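Local coordinates for clavulanic acid biosynthesis oligopeptide binding protein 2 (Streptomyces clavuligerus, PDB 2WOL) that probably binds oligopeptides as an extracellular solute-binding protein and belongs to the biosynthetic pathway of the beta-lactamase inhibitor clavulanic acid, at residues H295-F306 against L524-R535; R372-L382 against L413-T421. All blocks are in the same frame, centred on the assembly; numbering follows the deposited sequence.

Interaction 1 (H295-F306 against L524-R535)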
loop_
_atom_site.group_PDB
_atom_site.type_symbol
_atom_site.label_atom_id
_atom_site.label_comp_id
_atom_site.label_asym_id
_atom_site.label_seq_id
_atom_site.Cartn_x
_atom_site.Cartn_y
_atom_site.Cartn_z
ATOM N N HIS A 295 20.644 -0.665 15.514
ATOM C CA HIS A 295 19.376 0.053 15.681
ATOM C C HIS A 295 18.593 0.156 14.370
ATOM O O HIS A 295 17.629 0.916 14.282
ATOM C CB HIS A 295 19.627 1.474 16.208
ATOM C CG HIS A 295 20.374 1.526 17.505
ATOM N ND1 HIS A 295 19.857 1.033 18.681
ATOM C CD2 HIS A 295 21.589 2.037 17.814
ATOM C CE1 HIS A 295 20.724 1.228 19.659
ATOM N NE2 HIS A 295 21.785 1.835 19.159
ATOM N N THR A 296 18.996 -0.612 13.360
ATOM C CA THR A 296 18.443 -0.463 12.016
ATOM C C THR A 296 17.824 -1.757 11.479
ATOM O O THR A 296 18.379 -2.846 11.654
ATOM C CB THR A 296 19.527 0.054 11.038
ATOM O OG1 THR A 296 20.087 1.260 11.564
ATOM C CG2 THR A 296 18.942 0.349 9.673
ATOM N N ASP A 297 16.664 -1.611 10.838
ATOM C CA ASP A 297 15.979 -2.694 10.136
ATOM C C ASP A 297 15.917 -2.376 8.649
ATOM O O ASP A 297 15.730 -1.223 8.265
ATOM C CB ASP A 297 14.565 -2.869 10.695
ATOM C CG ASP A 297 14.569 -3.296 12.147
ATOM O OD1 ASP A 297 15.252 -4.291 12.466
ATOM O OD2 ASP A 297 13.896 -2.645 12.972
ATOM N N ASN A 298 16.075 -3.405 7.819
ATOM C CA ASN A 298 16.124 -3.235 6.363
ATOM C C ASN A 298 15.080 -4.127 5.663
ATOM O O ASN A 298 15.434 -5.029 4.905
ATOM C CB ASN A 298 17.550 -3.535 5.869
ATOM C CG ASN A 298 17.795 -3.130 4.411
ATOM O OD1 ASN A 298 17.088 -2.298 3.832
ATOM N ND2 ASN A 298 18.824 -3.723 3.819
ATOM N N PRO A 299 13.782 -3.880 5.921
ATOM C CA PRO A 299 12.749 -4.763 5.389
ATOM C C PRO A 299 12.413 -4.478 3.930
ATOM O O PRO A 299 12.714 -3.397 3.419
ATOM C CB PRO A 299 11.534 -4.413 6.251
ATOM C CG PRO A 299 11.711 -2.967 6.537
ATOM C CD PRO A 299 13.199 -2.777 6.711
ATOM N N ARG A 300 11.782 -5.453 3.280
ATOM C CA ARG A 300 11.079 -5.213 2.027
ATOM C C ARG A 300 9.827 -4.420 2.364
ATOM O O ARG A 300 9.211 -4.649 3.410
ATOM C CB ARG A 300 10.672 -6.529 1.374
ATOM C CG ARG A 300 11.828 -7.330 0.809
ATOM C CD ARG A 300 11.410 -8.773 0.621
ATOM N NE ARG A 300 12.399 -9.539 -0.129
ATOM C CZ ARG A 300 12.410 -9.663 -1.453
ATOM N NH1 ARG A 300 11.486 -9.064 -2.195
ATOM N NH2 ARG A 300 13.348 -10.397 -2.035
ATOM N N THR A 301 9.450 -3.492 1.486
ATOM C CA THR A 301 8.250 -2.674 1.694
ATOM C C THR A 301 7.017 -3.274 1.020
ATOM O O THR A 301 5.897 -2.795 1.232
ATOM C CB THR A 301 8.428 -1.241 1.158
ATOM O OG1 THR A 301 8.630 -1.283 -0.260
ATOM C CG2 THR A 301 9.611 -0.550 1.813
ATOM N N SER A 302 7.237 -4.311 0.212
ATOM C CA SER A 302 6.209 -4.939 -0.636
ATOM C C SER A 302 5.849 -4.119 -1.879
ATOM O O SER A 302 4.984 -4.517 -2.664
ATOM C CB SER A 302 4.955 -5.315 0.162
ATOM O OG SER A 302 5.240 -6.386 1.046
ATOM N N PHE A 303 6.524 -2.986 -2.058
ATOM C CA PHE A 303 6.371 -2.184 -3.266
ATOM C C PHE A 303 7.193 -2.784 -4.395
ATOM O O PHE A 303 8.244 -3.395 -4.162
ATOM C CB PHE A 303 6.799 -0.735 -3.022
ATOM C CG PHE A 303 5.736 0.122 -2.388
ATOM C CD1 PHE A 303 5.334 -0.097 -1.071
ATOM C CD2 PHE A 303 5.155 1.163 -3.101
ATOM C CE1 PHE A 303 4.357 0.704 -0.483
ATOM C CE2 PHE A 303 4.177 1.967 -2.519
ATOM C CZ PHE A 303 3.774 1.732 -1.214
ATOM N N LEU A 304 6.693 -2.615 -5.615
ATOM C CA LEU A 304 7.392 -3.035 -6.818
ATOM C C LEU A 304 7.722 -1.811 -7.659
ATOM O O LEU A 304 6.860 -0.977 -7.907
ATOM C CB LEU A 304 6.528 -4.007 -7.628
ATOM C CG LEU A 304 7.013 -4.362 -9.041
ATOM C CD1 LEU A 304 8.219 -5.279 -9.000
ATOM C CD2 LEU A 304 5.895 -4.992 -9.853
ATOM N N HIS A 305 8.975 -1.719 -8.091
ATOM C CA HIS A 305 9.400 -0.712 -9.043
ATOM C C HIS A 305 9.425 -1.376 -10.414
ATOM O O HIS A 305 10.026 -2.439 -10.587
ATOM C CB HIS A 305 10.787 -0.188 -8.665
ATOM C CG HIS A 305 11.176 1.075 -9.367
ATOM N ND1 HIS A 305 10.451 2.243 -9.256
ATOM C CD2 HIS A 305 12.230 1.362 -10.167
ATOM C CE1 HIS A 305 11.033 3.189 -9.970
ATOM N NE2 HIS A 305 12.112 2.680 -10.537
ATOM N N PHE A 306 8.759 -0.759 -11.386
ATOM C CA PHE A 306 8.656 -1.355 -12.712
ATOM C C PHE A 306 8.540 -0.324 -13.825
ATOM O O PHE A 306 8.338 0.863 -13.574
ATOM C CB PHE A 306 7.497 -2.373 -12.781
ATOM C CG PHE A 306 6.121 -1.774 -12.608
ATOM C CD1 PHE A 306 5.341 -1.463 -13.719
ATOM C CD2 PHE A 306 5.593 -1.558 -11.336
ATOM C CE1 PHE A 306 4.063 -0.931 -13.570
ATOM C CE2 PHE A 306 4.314 -1.027 -11.177
ATOM C CZ PHE A 306 3.550 -0.709 -12.299
ATOM N N LEU A 524 7.722 -4.544 -17.145
ATOM C CA LEU A 524 9.112 -4.917 -16.911
ATOM C C LEU A 524 9.437 -4.713 -15.431
ATOM O O LEU A 524 9.613 -3.577 -14.983
ATOM C CB LEU A 524 10.052 -4.082 -17.790
ATOM C CG LEU A 524 11.560 -4.087 -17.498
ATOM C CD1 LEU A 524 12.164 -5.496 -17.542
ATOM C CD2 LEU A 524 12.284 -3.174 -18.474
ATOM N N PRO A 525 9.509 -5.817 -14.665
ATOM C CA PRO A 525 9.826 -5.736 -13.242
ATOM C C PRO A 525 11.286 -5.357 -13.058
ATOM O O PRO A 525 12.149 -5.872 -13.770
ATOM C CB PRO A 525 9.590 -7.165 -12.730
ATOM C CG PRO A 525 9.050 -7.948 -13.865
ATOM C CD PRO A 525 9.315 -7.203 -15.120
ATOM N N LEU A 526 11.554 -4.458 -12.117
ATOM C CA LEU A 526 12.932 -4.058 -11.823
ATOM C C LEU A 526 13.385 -4.585 -10.467
ATOM O O LEU A 526 14.209 -5.500 -10.394
ATOM C CB LEU A 526 13.099 -2.536 -11.909
ATOM C CG LEU A 526 12.737 -1.888 -13.252
ATOM C CD1 LEU A 526 12.923 -0.383 -13.187
ATOM C CD2 LEU A 526 13.564 -2.477 -14.387
ATOM N N VAL A 527 12.840 -4.009 -9.401
ATOM C CA VAL A 527 13.163 -4.449 -8.045
ATOM C C VAL A 527 11.937 -4.424 -7.153
ATOM O O VAL A 527 11.006 -3.653 -7.395
ATOM C CB VAL A 527 14.277 -3.573 -7.378
ATOM C CG1 VAL A 527 15.600 -3.675 -8.139
ATOM C CG2 VAL A 527 13.838 -2.111 -7.233
ATOM N N HIS A 528 11.941 -5.284 -6.138
ATOM C CA HIS A 528 11.055 -5.107 -4.996
ATOM C C HIS A 528 11.783 -4.201 -4.014
ATOM O O HIS A 528 12.912 -4.492 -3.586
ATOM C CB HIS A 528 10.698 -6.440 -4.346
ATOM C CG HIS A 528 9.800 -7.296 -5.180
ATOM N ND1 HIS A 528 8.554 -6.883 -5.602
ATOM C CD2 HIS A 528 9.963 -8.550 -5.660
ATOM C CE1 HIS A 528 7.992 -7.844 -6.314
ATOM N NE2 HIS A 528 8.825 -8.868 -6.359
ATOM N N ASP A 529 11.135 -3.092 -3.678
ATOM C CA ASP A 529 11.752 -2.046 -2.871
ATOM C C ASP A 529 12.062 -2.508 -1.449
ATOM O O ASP A 529 11.365 -3.355 -0.879
ATOM C CB ASP A 529 10.919 -0.759 -2.888
ATOM C CG ASP A 529 11.083 0.023 -4.187
ATOM O OD1 ASP A 529 12.236 0.192 -4.650
ATOM O OD2 ASP A 529 10.062 0.472 -4.745
ATOM N N LYS A 530 13.148 -1.962 -0.911
ATOM C CA LYS A 530 13.516 -2.144 0.484
ATOM C C LYS A 530 13.742 -0.772 1.096
ATOM O O LYS A 530 13.879 0.224 0.383
ATOM C CB LYS A 530 14.768 -3.013 0.609
ATOM C CG LYS A 530 14.511 -4.481 0.281
ATOM C CD LYS A 530 15.775 -5.328 0.309
ATOM C CE LYS A 530 16.294 -5.540 1.726
ATOM N NZ LYS A 530 17.434 -6.495 1.748
ATOM N N THR A 531 13.763 -0.716 2.419
ATOM C CA THR A 531 13.911 0.555 3.105
ATOM C C THR A 531 14.727 0.355 4.375
ATOM O O THR A 531 14.879 -0.774 4.840
ATOM C CB THR A 531 12.529 1.171 3.434
ATOM O OG1 THR A 531 12.680 2.558 3.756
ATOM C CG2 THR A 531 11.852 0.439 4.592
ATOM N N LEU A 532 15.258 1.444 4.919
ATOM C CA LEU A 532 15.992 1.388 6.179
ATOM C C LEU A 532 15.243 2.158 7.255
ATOM O O LEU A 532 15.128 3.377 7.172
ATOM C CB LEU A 532 17.401 1.965 6.010
ATOM C CG LEU A 532 18.406 1.124 5.217
ATOM C CD1 LEU A 532 19.610 1.947 4.852
ATOM C CD2 LEU A 532 18.832 -0.110 5.988
ATOM N N HIS A 533 14.724 1.441 8.250
ATOM C CA HIS A 533 14.076 2.086 9.392
ATOM C C HIS A 533 15.025 2.120 10.578
ATOM O O HIS A 533 15.723 1.140 10.836
ATOM C CB HIS A 533 12.822 1.324 9.825
ATOM C CG HIS A 533 11.752 1.235 8.783
ATOM N ND1 HIS A 533 11.282 2.331 8.086
ATOM C CD2 HIS A 533 11.017 0.177 8.361
ATOM C CE1 HIS A 533 10.323 1.944 7.261
ATOM N NE2 HIS A 533 10.142 0.644 7.410
ATOM N N PHE A 534 15.022 3.238 11.304
ATOM C CA PHE A 534 15.832 3.399 12.515
ATOM C C PHE A 534 14.925 3.385 13.746
ATOM O O PHE A 534 13.919 4.087 13.792
ATOM C CB PHE A 534 16.629 4.711 12.451
ATOM C CG PHE A 534 17.642 4.867 13.556
ATOM C CD1 PHE A 534 18.941 4.385 13.395
ATOM C CD2 PHE A 534 17.306 5.504 14.752
ATOM C CE1 PHE A 534 19.884 4.522 14.412
ATOM C CE2 PHE A 534 18.255 5.647 15.782
ATOM C CZ PHE A 534 19.542 5.153 15.599
ATOM N N ARG A 535 15.279 2.571 14.734
ATOM C CA ARG A 535 14.500 2.472 15.970
ATOM C C ARG A 535 15.364 2.840 17.163
ATOM O O ARG A 535 16.423 2.244 17.384
ATOM C CB ARG A 535 13.934 1.056 16.164
ATOM C CG ARG A 535 14.924 -0.054 15.829
ATOM C CD ARG A 535 14.482 -1.442 16.290
ATOM N NE ARG A 535 15.137 -2.423 15.432
ATOM C CZ ARG A 535 16.376 -2.876 15.609
ATOM N NH1 ARG A 535 17.095 -2.493 16.663
ATOM N NH2 ARG A 535 16.890 -3.725 14.729
HETATM O O HOH W 1 17.383 0.235 18.766
HETATM O O HOH W 2 9.198 -4.733 -1.774
#

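Interaction 2 (R372-L382 against L413-T421)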
loop_
_atom_site.group_PDB
_atom_site.type_symbol
_atom_site.label_atom_id
_atom_site.label_comp_id
_atom_site.label_asym_id
_atom_site.label_seq_id
_atom_site.Cartn_x
_atom_site.Cartn_y
_atom_site.Cartn_z
ATOM N N ARG A 372 22.972 -8.134 -17.313
ATOM C CA ARG A 372 23.118 -6.804 -17.897
ATOM C C ARG A 372 22.410 -6.652 -19.252
ATOM O O ARG A 372 22.455 -5.583 -19.865
ATOM C CB ARG A 372 24.599 -6.425 -18.000
ATOM C CG ARG A 372 25.238 -6.060 -16.656
ATOM C CD ARG A 372 26.507 -5.252 -16.885
ATOM N NE ARG A 372 27.111 -4.769 -15.644
ATOM C CZ ARG A 372 26.849 -3.593 -15.079
ATOM N NH1 ARG A 372 25.979 -2.754 -15.635
ATOM N NH2 ARG A 372 27.458 -3.251 -13.950
ATOM N N GLY A 373 21.754 -7.722 -19.696
ATOM C CA GLY A 373 20.981 -7.711 -20.939
ATOM C C GLY A 373 21.407 -8.804 -21.897
ATOM O O GLY A 373 22.600 -9.075 -22.044
ATOM N N ASP A 374 20.428 -9.441 -22.536
ATOM C CA ASP A 374 20.692 -10.369 -23.630
ATOM C C ASP A 374 20.402 -9.627 -24.928
ATOM O O ASP A 374 19.265 -9.599 -25.406
ATOM C CB ASP A 374 19.835 -11.632 -23.507
ATOM C CG ASP A 374 20.174 -12.678 -24.561
ATOM O OD1 ASP A 374 20.821 -12.329 -25.573
ATOM O OD2 ASP A 374 19.766 -13.848 -24.381
ATOM N N LEU A 375 21.444 -9.021 -25.486
ATOM C CA LEU A 375 21.286 -8.151 -26.641
ATOM C C LEU A 375 21.035 -8.938 -27.920
ATOM O O LEU A 375 20.362 -8.445 -28.821
ATOM C CB LEU A 375 22.489 -7.212 -26.785
ATOM C CG LEU A 375 22.843 -6.361 -25.554
ATOM C CD1 LEU A 375 23.927 -5.347 -25.903
ATOM C CD2 LEU A 375 21.619 -5.652 -24.962
ATOM N N ASP A 376 21.548 -10.166 -27.984
ATOM C CA ASP A 376 21.236 -11.055 -29.105
ATOM C C ASP A 376 19.736 -11.346 -29.156
ATOM O O ASP A 376 19.112 -11.248 -30.216
ATOM C CB ASP A 376 22.018 -12.368 -29.011
ATOM C CG ASP A 376 23.487 -12.211 -29.373
ATOM O OD1 ASP A 376 23.873 -11.177 -29.963
ATOM O OD2 ASP A 376 24.257 -13.149 -29.078
ATOM N N ALA A 377 19.155 -11.687 -28.006
ATOM C CA ALA A 377 17.725 -11.978 -27.937
ATOM C C ALA A 377 16.897 -10.738 -28.258
ATOM O O ALA A 377 15.901 -10.826 -28.975
ATOM C CB ALA A 377 17.352 -12.529 -26.574
ATOM N N ALA A 378 17.319 -9.588 -27.730
ATOM C CA ALA A 378 16.637 -8.312 -27.983
ATOM C C ALA A 378 16.623 -7.961 -29.470
ATOM O O ALA A 378 15.593 -7.540 -30.004
ATOM C CB ALA A 378 17.275 -7.185 -27.177
ATOM N N ARG A 379 17.764 -8.142 -30.134
ATOM C CA ARG A 379 17.868 -7.837 -31.566
ATOM C C ARG A 379 16.996 -8.763 -32.404
ATOM O O ARG A 379 16.406 -8.337 -33.399
ATOM C CB ARG A 379 19.327 -7.870 -32.039
ATOM C CG ARG A 379 20.121 -6.647 -31.602
ATOM C CD ARG A 379 21.579 -6.715 -32.009
ATOM N NE ARG A 379 22.345 -5.673 -31.327
ATOM C CZ ARG A 379 23.325 -5.899 -30.454
ATOM N NH1 ARG A 379 23.696 -7.139 -30.161
ATOM N NH2 ARG A 379 23.947 -4.873 -29.887
ATOM N N ALA A 380 16.904 -10.024 -31.990
ATOM C CA ALA A 380 16.035 -10.979 -32.666
ATOM C C ALA A 380 14.567 -10.576 -32.526
ATOM O O ALA A 380 13.799 -10.679 -33.482
ATOM C CB ALA A 380 16.265 -12.383 -32.133
ATOM N N GLU A 381 14.186 -10.099 -31.339
ATOM C CA GLU A 381 12.829 -9.604 -31.105
ATOM C C GLU A 381 12.541 -8.373 -31.966
ATOM O O GLU A 381 11.468 -8.265 -32.566
ATOM C CB GLU A 381 12.600 -9.281 -29.622
ATOM C CG GLU A 381 12.663 -10.483 -28.672
ATOM C CD GLU A 381 11.506 -11.463 -28.814
ATOM O OE1 GLU A 381 10.420 -11.067 -29.304
ATOM O OE2 GLU A 381 11.688 -12.637 -28.417
ATOM N N LEU A 382 13.502 -7.455 -32.037
ATOM C CA LEU A 382 13.368 -6.278 -32.905
ATOM C C LEU A 382 13.137 -6.669 -34.366
ATOM O O LEU A 382 12.275 -6.096 -35.032
ATOM C CB LEU A 382 14.574 -5.345 -32.774
ATOM C CG LEU A 382 14.624 -4.483 -31.508
ATOM C CD1 LEU A 382 15.940 -3.740 -31.437
ATOM C CD2 LEU A 382 13.442 -3.511 -31.453
ATOM N N LEU A 413 18.669 0.611 -23.514
ATOM C CA LEU A 413 18.015 0.355 -24.790
ATOM C C LEU A 413 18.773 0.916 -25.986
ATOM O O LEU A 413 18.626 0.421 -27.102
ATOM C CB LEU A 413 16.576 0.881 -24.762
ATOM C CG LEU A 413 15.651 0.330 -23.668
ATOM C CD1 LEU A 413 14.214 0.753 -23.915
ATOM C CD2 LEU A 413 15.748 -1.187 -23.549
ATOM N N ALA A 414 19.589 1.943 -25.753
ATOM C CA ALA A 414 20.411 2.531 -26.819
ATOM C C ALA A 414 21.350 1.497 -27.441
ATOM O O ALA A 414 21.727 1.612 -28.607
ATOM C CB ALA A 414 21.201 3.719 -26.295
ATOM N N ARG A 415 21.703 0.477 -26.663
ATOM C CA ARG A 415 22.615 -0.581 -27.106
ATOM C C ARG A 415 22.078 -1.415 -28.274
ATOM O O ARG A 415 22.858 -2.060 -28.980
ATOM C CB ARG A 415 22.975 -1.496 -25.933
ATOM C CG ARG A 415 23.680 -0.780 -24.790
ATOM C CD ARG A 415 23.959 -1.717 -23.624
ATOM N NE ARG A 415 22.727 -2.276 -23.069
ATOM C CZ ARG A 415 22.675 -3.293 -22.213
ATOM N NH1 ARG A 415 23.791 -3.886 -21.797
ATOM N NH2 ARG A 415 21.498 -3.723 -21.773
ATOM N N VAL A 416 20.759 -1.406 -28.467
ATOM C CA VAL A 416 20.127 -2.132 -29.576
ATOM C C VAL A 416 19.371 -1.182 -30.520
ATOM O O VAL A 416 18.486 -1.599 -31.273
ATOM C CB VAL A 416 19.212 -3.288 -29.074
ATOM C CG1 VAL A 416 20.039 -4.347 -28.352
ATOM C CG2 VAL A 416 18.094 -2.762 -28.171
ATOM N N GLY A 417 19.730 0.098 -30.471
ATOM C CA GLY A 417 19.181 1.089 -31.394
ATOM C C GLY A 417 17.809 1.625 -31.036
ATOM O O GLY A 417 17.160 2.277 -31.856
ATOM N N ILE A 418 17.354 1.348 -29.817
ATOM C CA ILE A 418 16.125 1.955 -29.324
ATOM C C ILE A 418 16.506 3.284 -28.683
ATOM O O ILE A 418 17.120 3.314 -27.612
ATOM C CB ILE A 418 15.359 1.037 -28.341
ATOM C CG1 ILE A 418 15.016 -0.293 -29.025
ATOM C CG2 ILE A 418 14.093 1.733 -27.847
ATOM C CD1 ILE A 418 14.507 -1.390 -28.088
ATOM N N GLU A 419 16.151 4.370 -29.367
ATOM C CA GLU A 419 16.552 5.718 -28.977
ATOM C C GLU A 419 15.417 6.394 -28.230
ATOM O O GLU A 419 14.402 6.769 -28.824
ATOM C CB GLU A 419 16.920 6.553 -30.208
ATOM C CG GLU A 419 18.036 5.982 -31.068
ATOM C CD GLU A 419 18.229 6.769 -32.356
ATOM O OE1 GLU A 419 17.921 7.983 -32.371
ATOM O OE2 GLU A 419 18.688 6.171 -33.353
ATOM N N LEU A 420 15.593 6.549 -26.923
ATOM C CA LEU A 420 14.567 7.151 -26.090
ATOM C C LEU A 420 14.907 8.571 -25.696
ATOM O O LEU A 420 16.068 8.901 -25.447
ATOM C CB LEU A 420 14.353 6.335 -24.813
ATOM C CG LEU A 420 13.957 4.864 -24.896
ATOM C CD1 LEU A 420 13.669 4.362 -23.492
ATOM C CD2 LEU A 420 12.751 4.664 -25.794
ATOM N N THR A 421 13.878 9.407 -25.645
ATOM C CA THR A 421 13.972 10.686 -24.964
ATOM C C THR A 421 13.056 10.627 -23.747
ATOM O O THR A 421 12.155 9.785 -23.672
ATOM C CB THR A 421 13.610 11.862 -25.885
ATOM O OG1 THR A 421 12.321 11.639 -26.458
ATOM C CG2 THR A 421 14.638 11.999 -27.007
#

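Interaction 1 (H295-F306 against L524-R535)
R535 lays its guanidinium beside D297 and over the backbone of H295 and T296. It grips the carboxylate side-on in a salt bridge: NE meets D297 OD2 at 2.8 Å on the syn side, and NH2 reaches D297 OD1 at 2.9 Å from above the carboxylate plane, the planes 50° apart. With chi1 at 42°, R535 CG sits between its backbone N and carbonyl carbon, and the extended chain carries the guanidinium back across H295. Y551 and G20 also bind the carboxylate and G16 the NH2. H295 O accepts a nearly straight bond from R535 N (2.9 Å), while H295 CB packs 3.5 Å from F534 CE1; the two side chains run side by side, their rings inclined at 54°. A water bridges H295 ND1 and R535 O, and H295 NE2 is hydrogen-bonded to T12 O.

From here an antiparallel ladder runs on within the mixed sheet of one lobe, consistent with the periplasmic-binding-protein fold; strand 448-453 flanks strand 303-309 on its other edge. Regular pairing lapses at N298-P299 and T531-L532, and the first chain turns its corner at S302 with an ST turn, F303 N to T301 OG1. Two bulges shift the register, one between R300 and L304, the other a classic beta bulge of L526 and V527 facing H305. D529 lies opposite the corner: its O accepts from T301 N (3.0 Å), its N donates to F303 O (2.9 Å), and a water joins both carbonyls. Further on, H305 N donates to V527 O (2.9 Å) and H305 O accepts from L526 N (3.0 Å); V405 of helix 401-414 touches L526.

Interaction 2 (R372-L382 against L413-T421)
V416 packs on the face of helix 375-384 formed by L375, A378, R379 and L382: its CG1 meets L375 CD2 at 4.0 Å, A378 CB and R379 CG, while CG2 turns to L382 CD1. Two residues on, I418 CD1 touches L382 CD2. Two arginines border this apolar patch. R415 holds R372 O end-on, NH2 at 2.8 Å and NH1 at 2.9 Å, with the oxygen near the guanidinium plane; L375 CD2 sits over the centre of one guanidinium face, 3.7 Å above it. A bend at chi3 (-61°) brings the R415 head round to that carbonyl. From the helix side, R379 NH2 donates to R415 O at 3.1 Å, and V416 CG1 lies over one face of the R379 guanidinium.

Behind these, D374 N-caps the helix through OD1 to A377 N. On the facing segment a Schellman motif with G417 at C-prime ends helix 401-414 and leads into strand 418-425, presenting V416 to the helix. R415 NE and NH2 also donate to S412 O and A328 O. R415 thus binds a carbonyl in the loop ahead of helix 375-384, R379 one in the turn 414-417; each packs a guanidinium face on a methyl while its edge makes the hydrogen bonds.

Following the chain, residues 295-306 come first, and interaction 1 is closed only when 524-535, near the C terminus, pairs with them; more than 200 residues intervene. Interaction 2 opens and closes within that long loop, joining 372-382 to 413-421 across only 30 residues, so the two nest without crossing. Both reach the same mixed sheet. Interaction 1 pairs strands 296-297 and 303-309 with strand 523-534 near the middle of the molecule, whereas interaction 2 sets helix 375-384 against the turn between helix 401-414 and strand 418-425 at the periphery. Their centres lie about 29 Å apart; helix 401-414 touches interaction 1 near its N-terminal end and finishes in interaction 2.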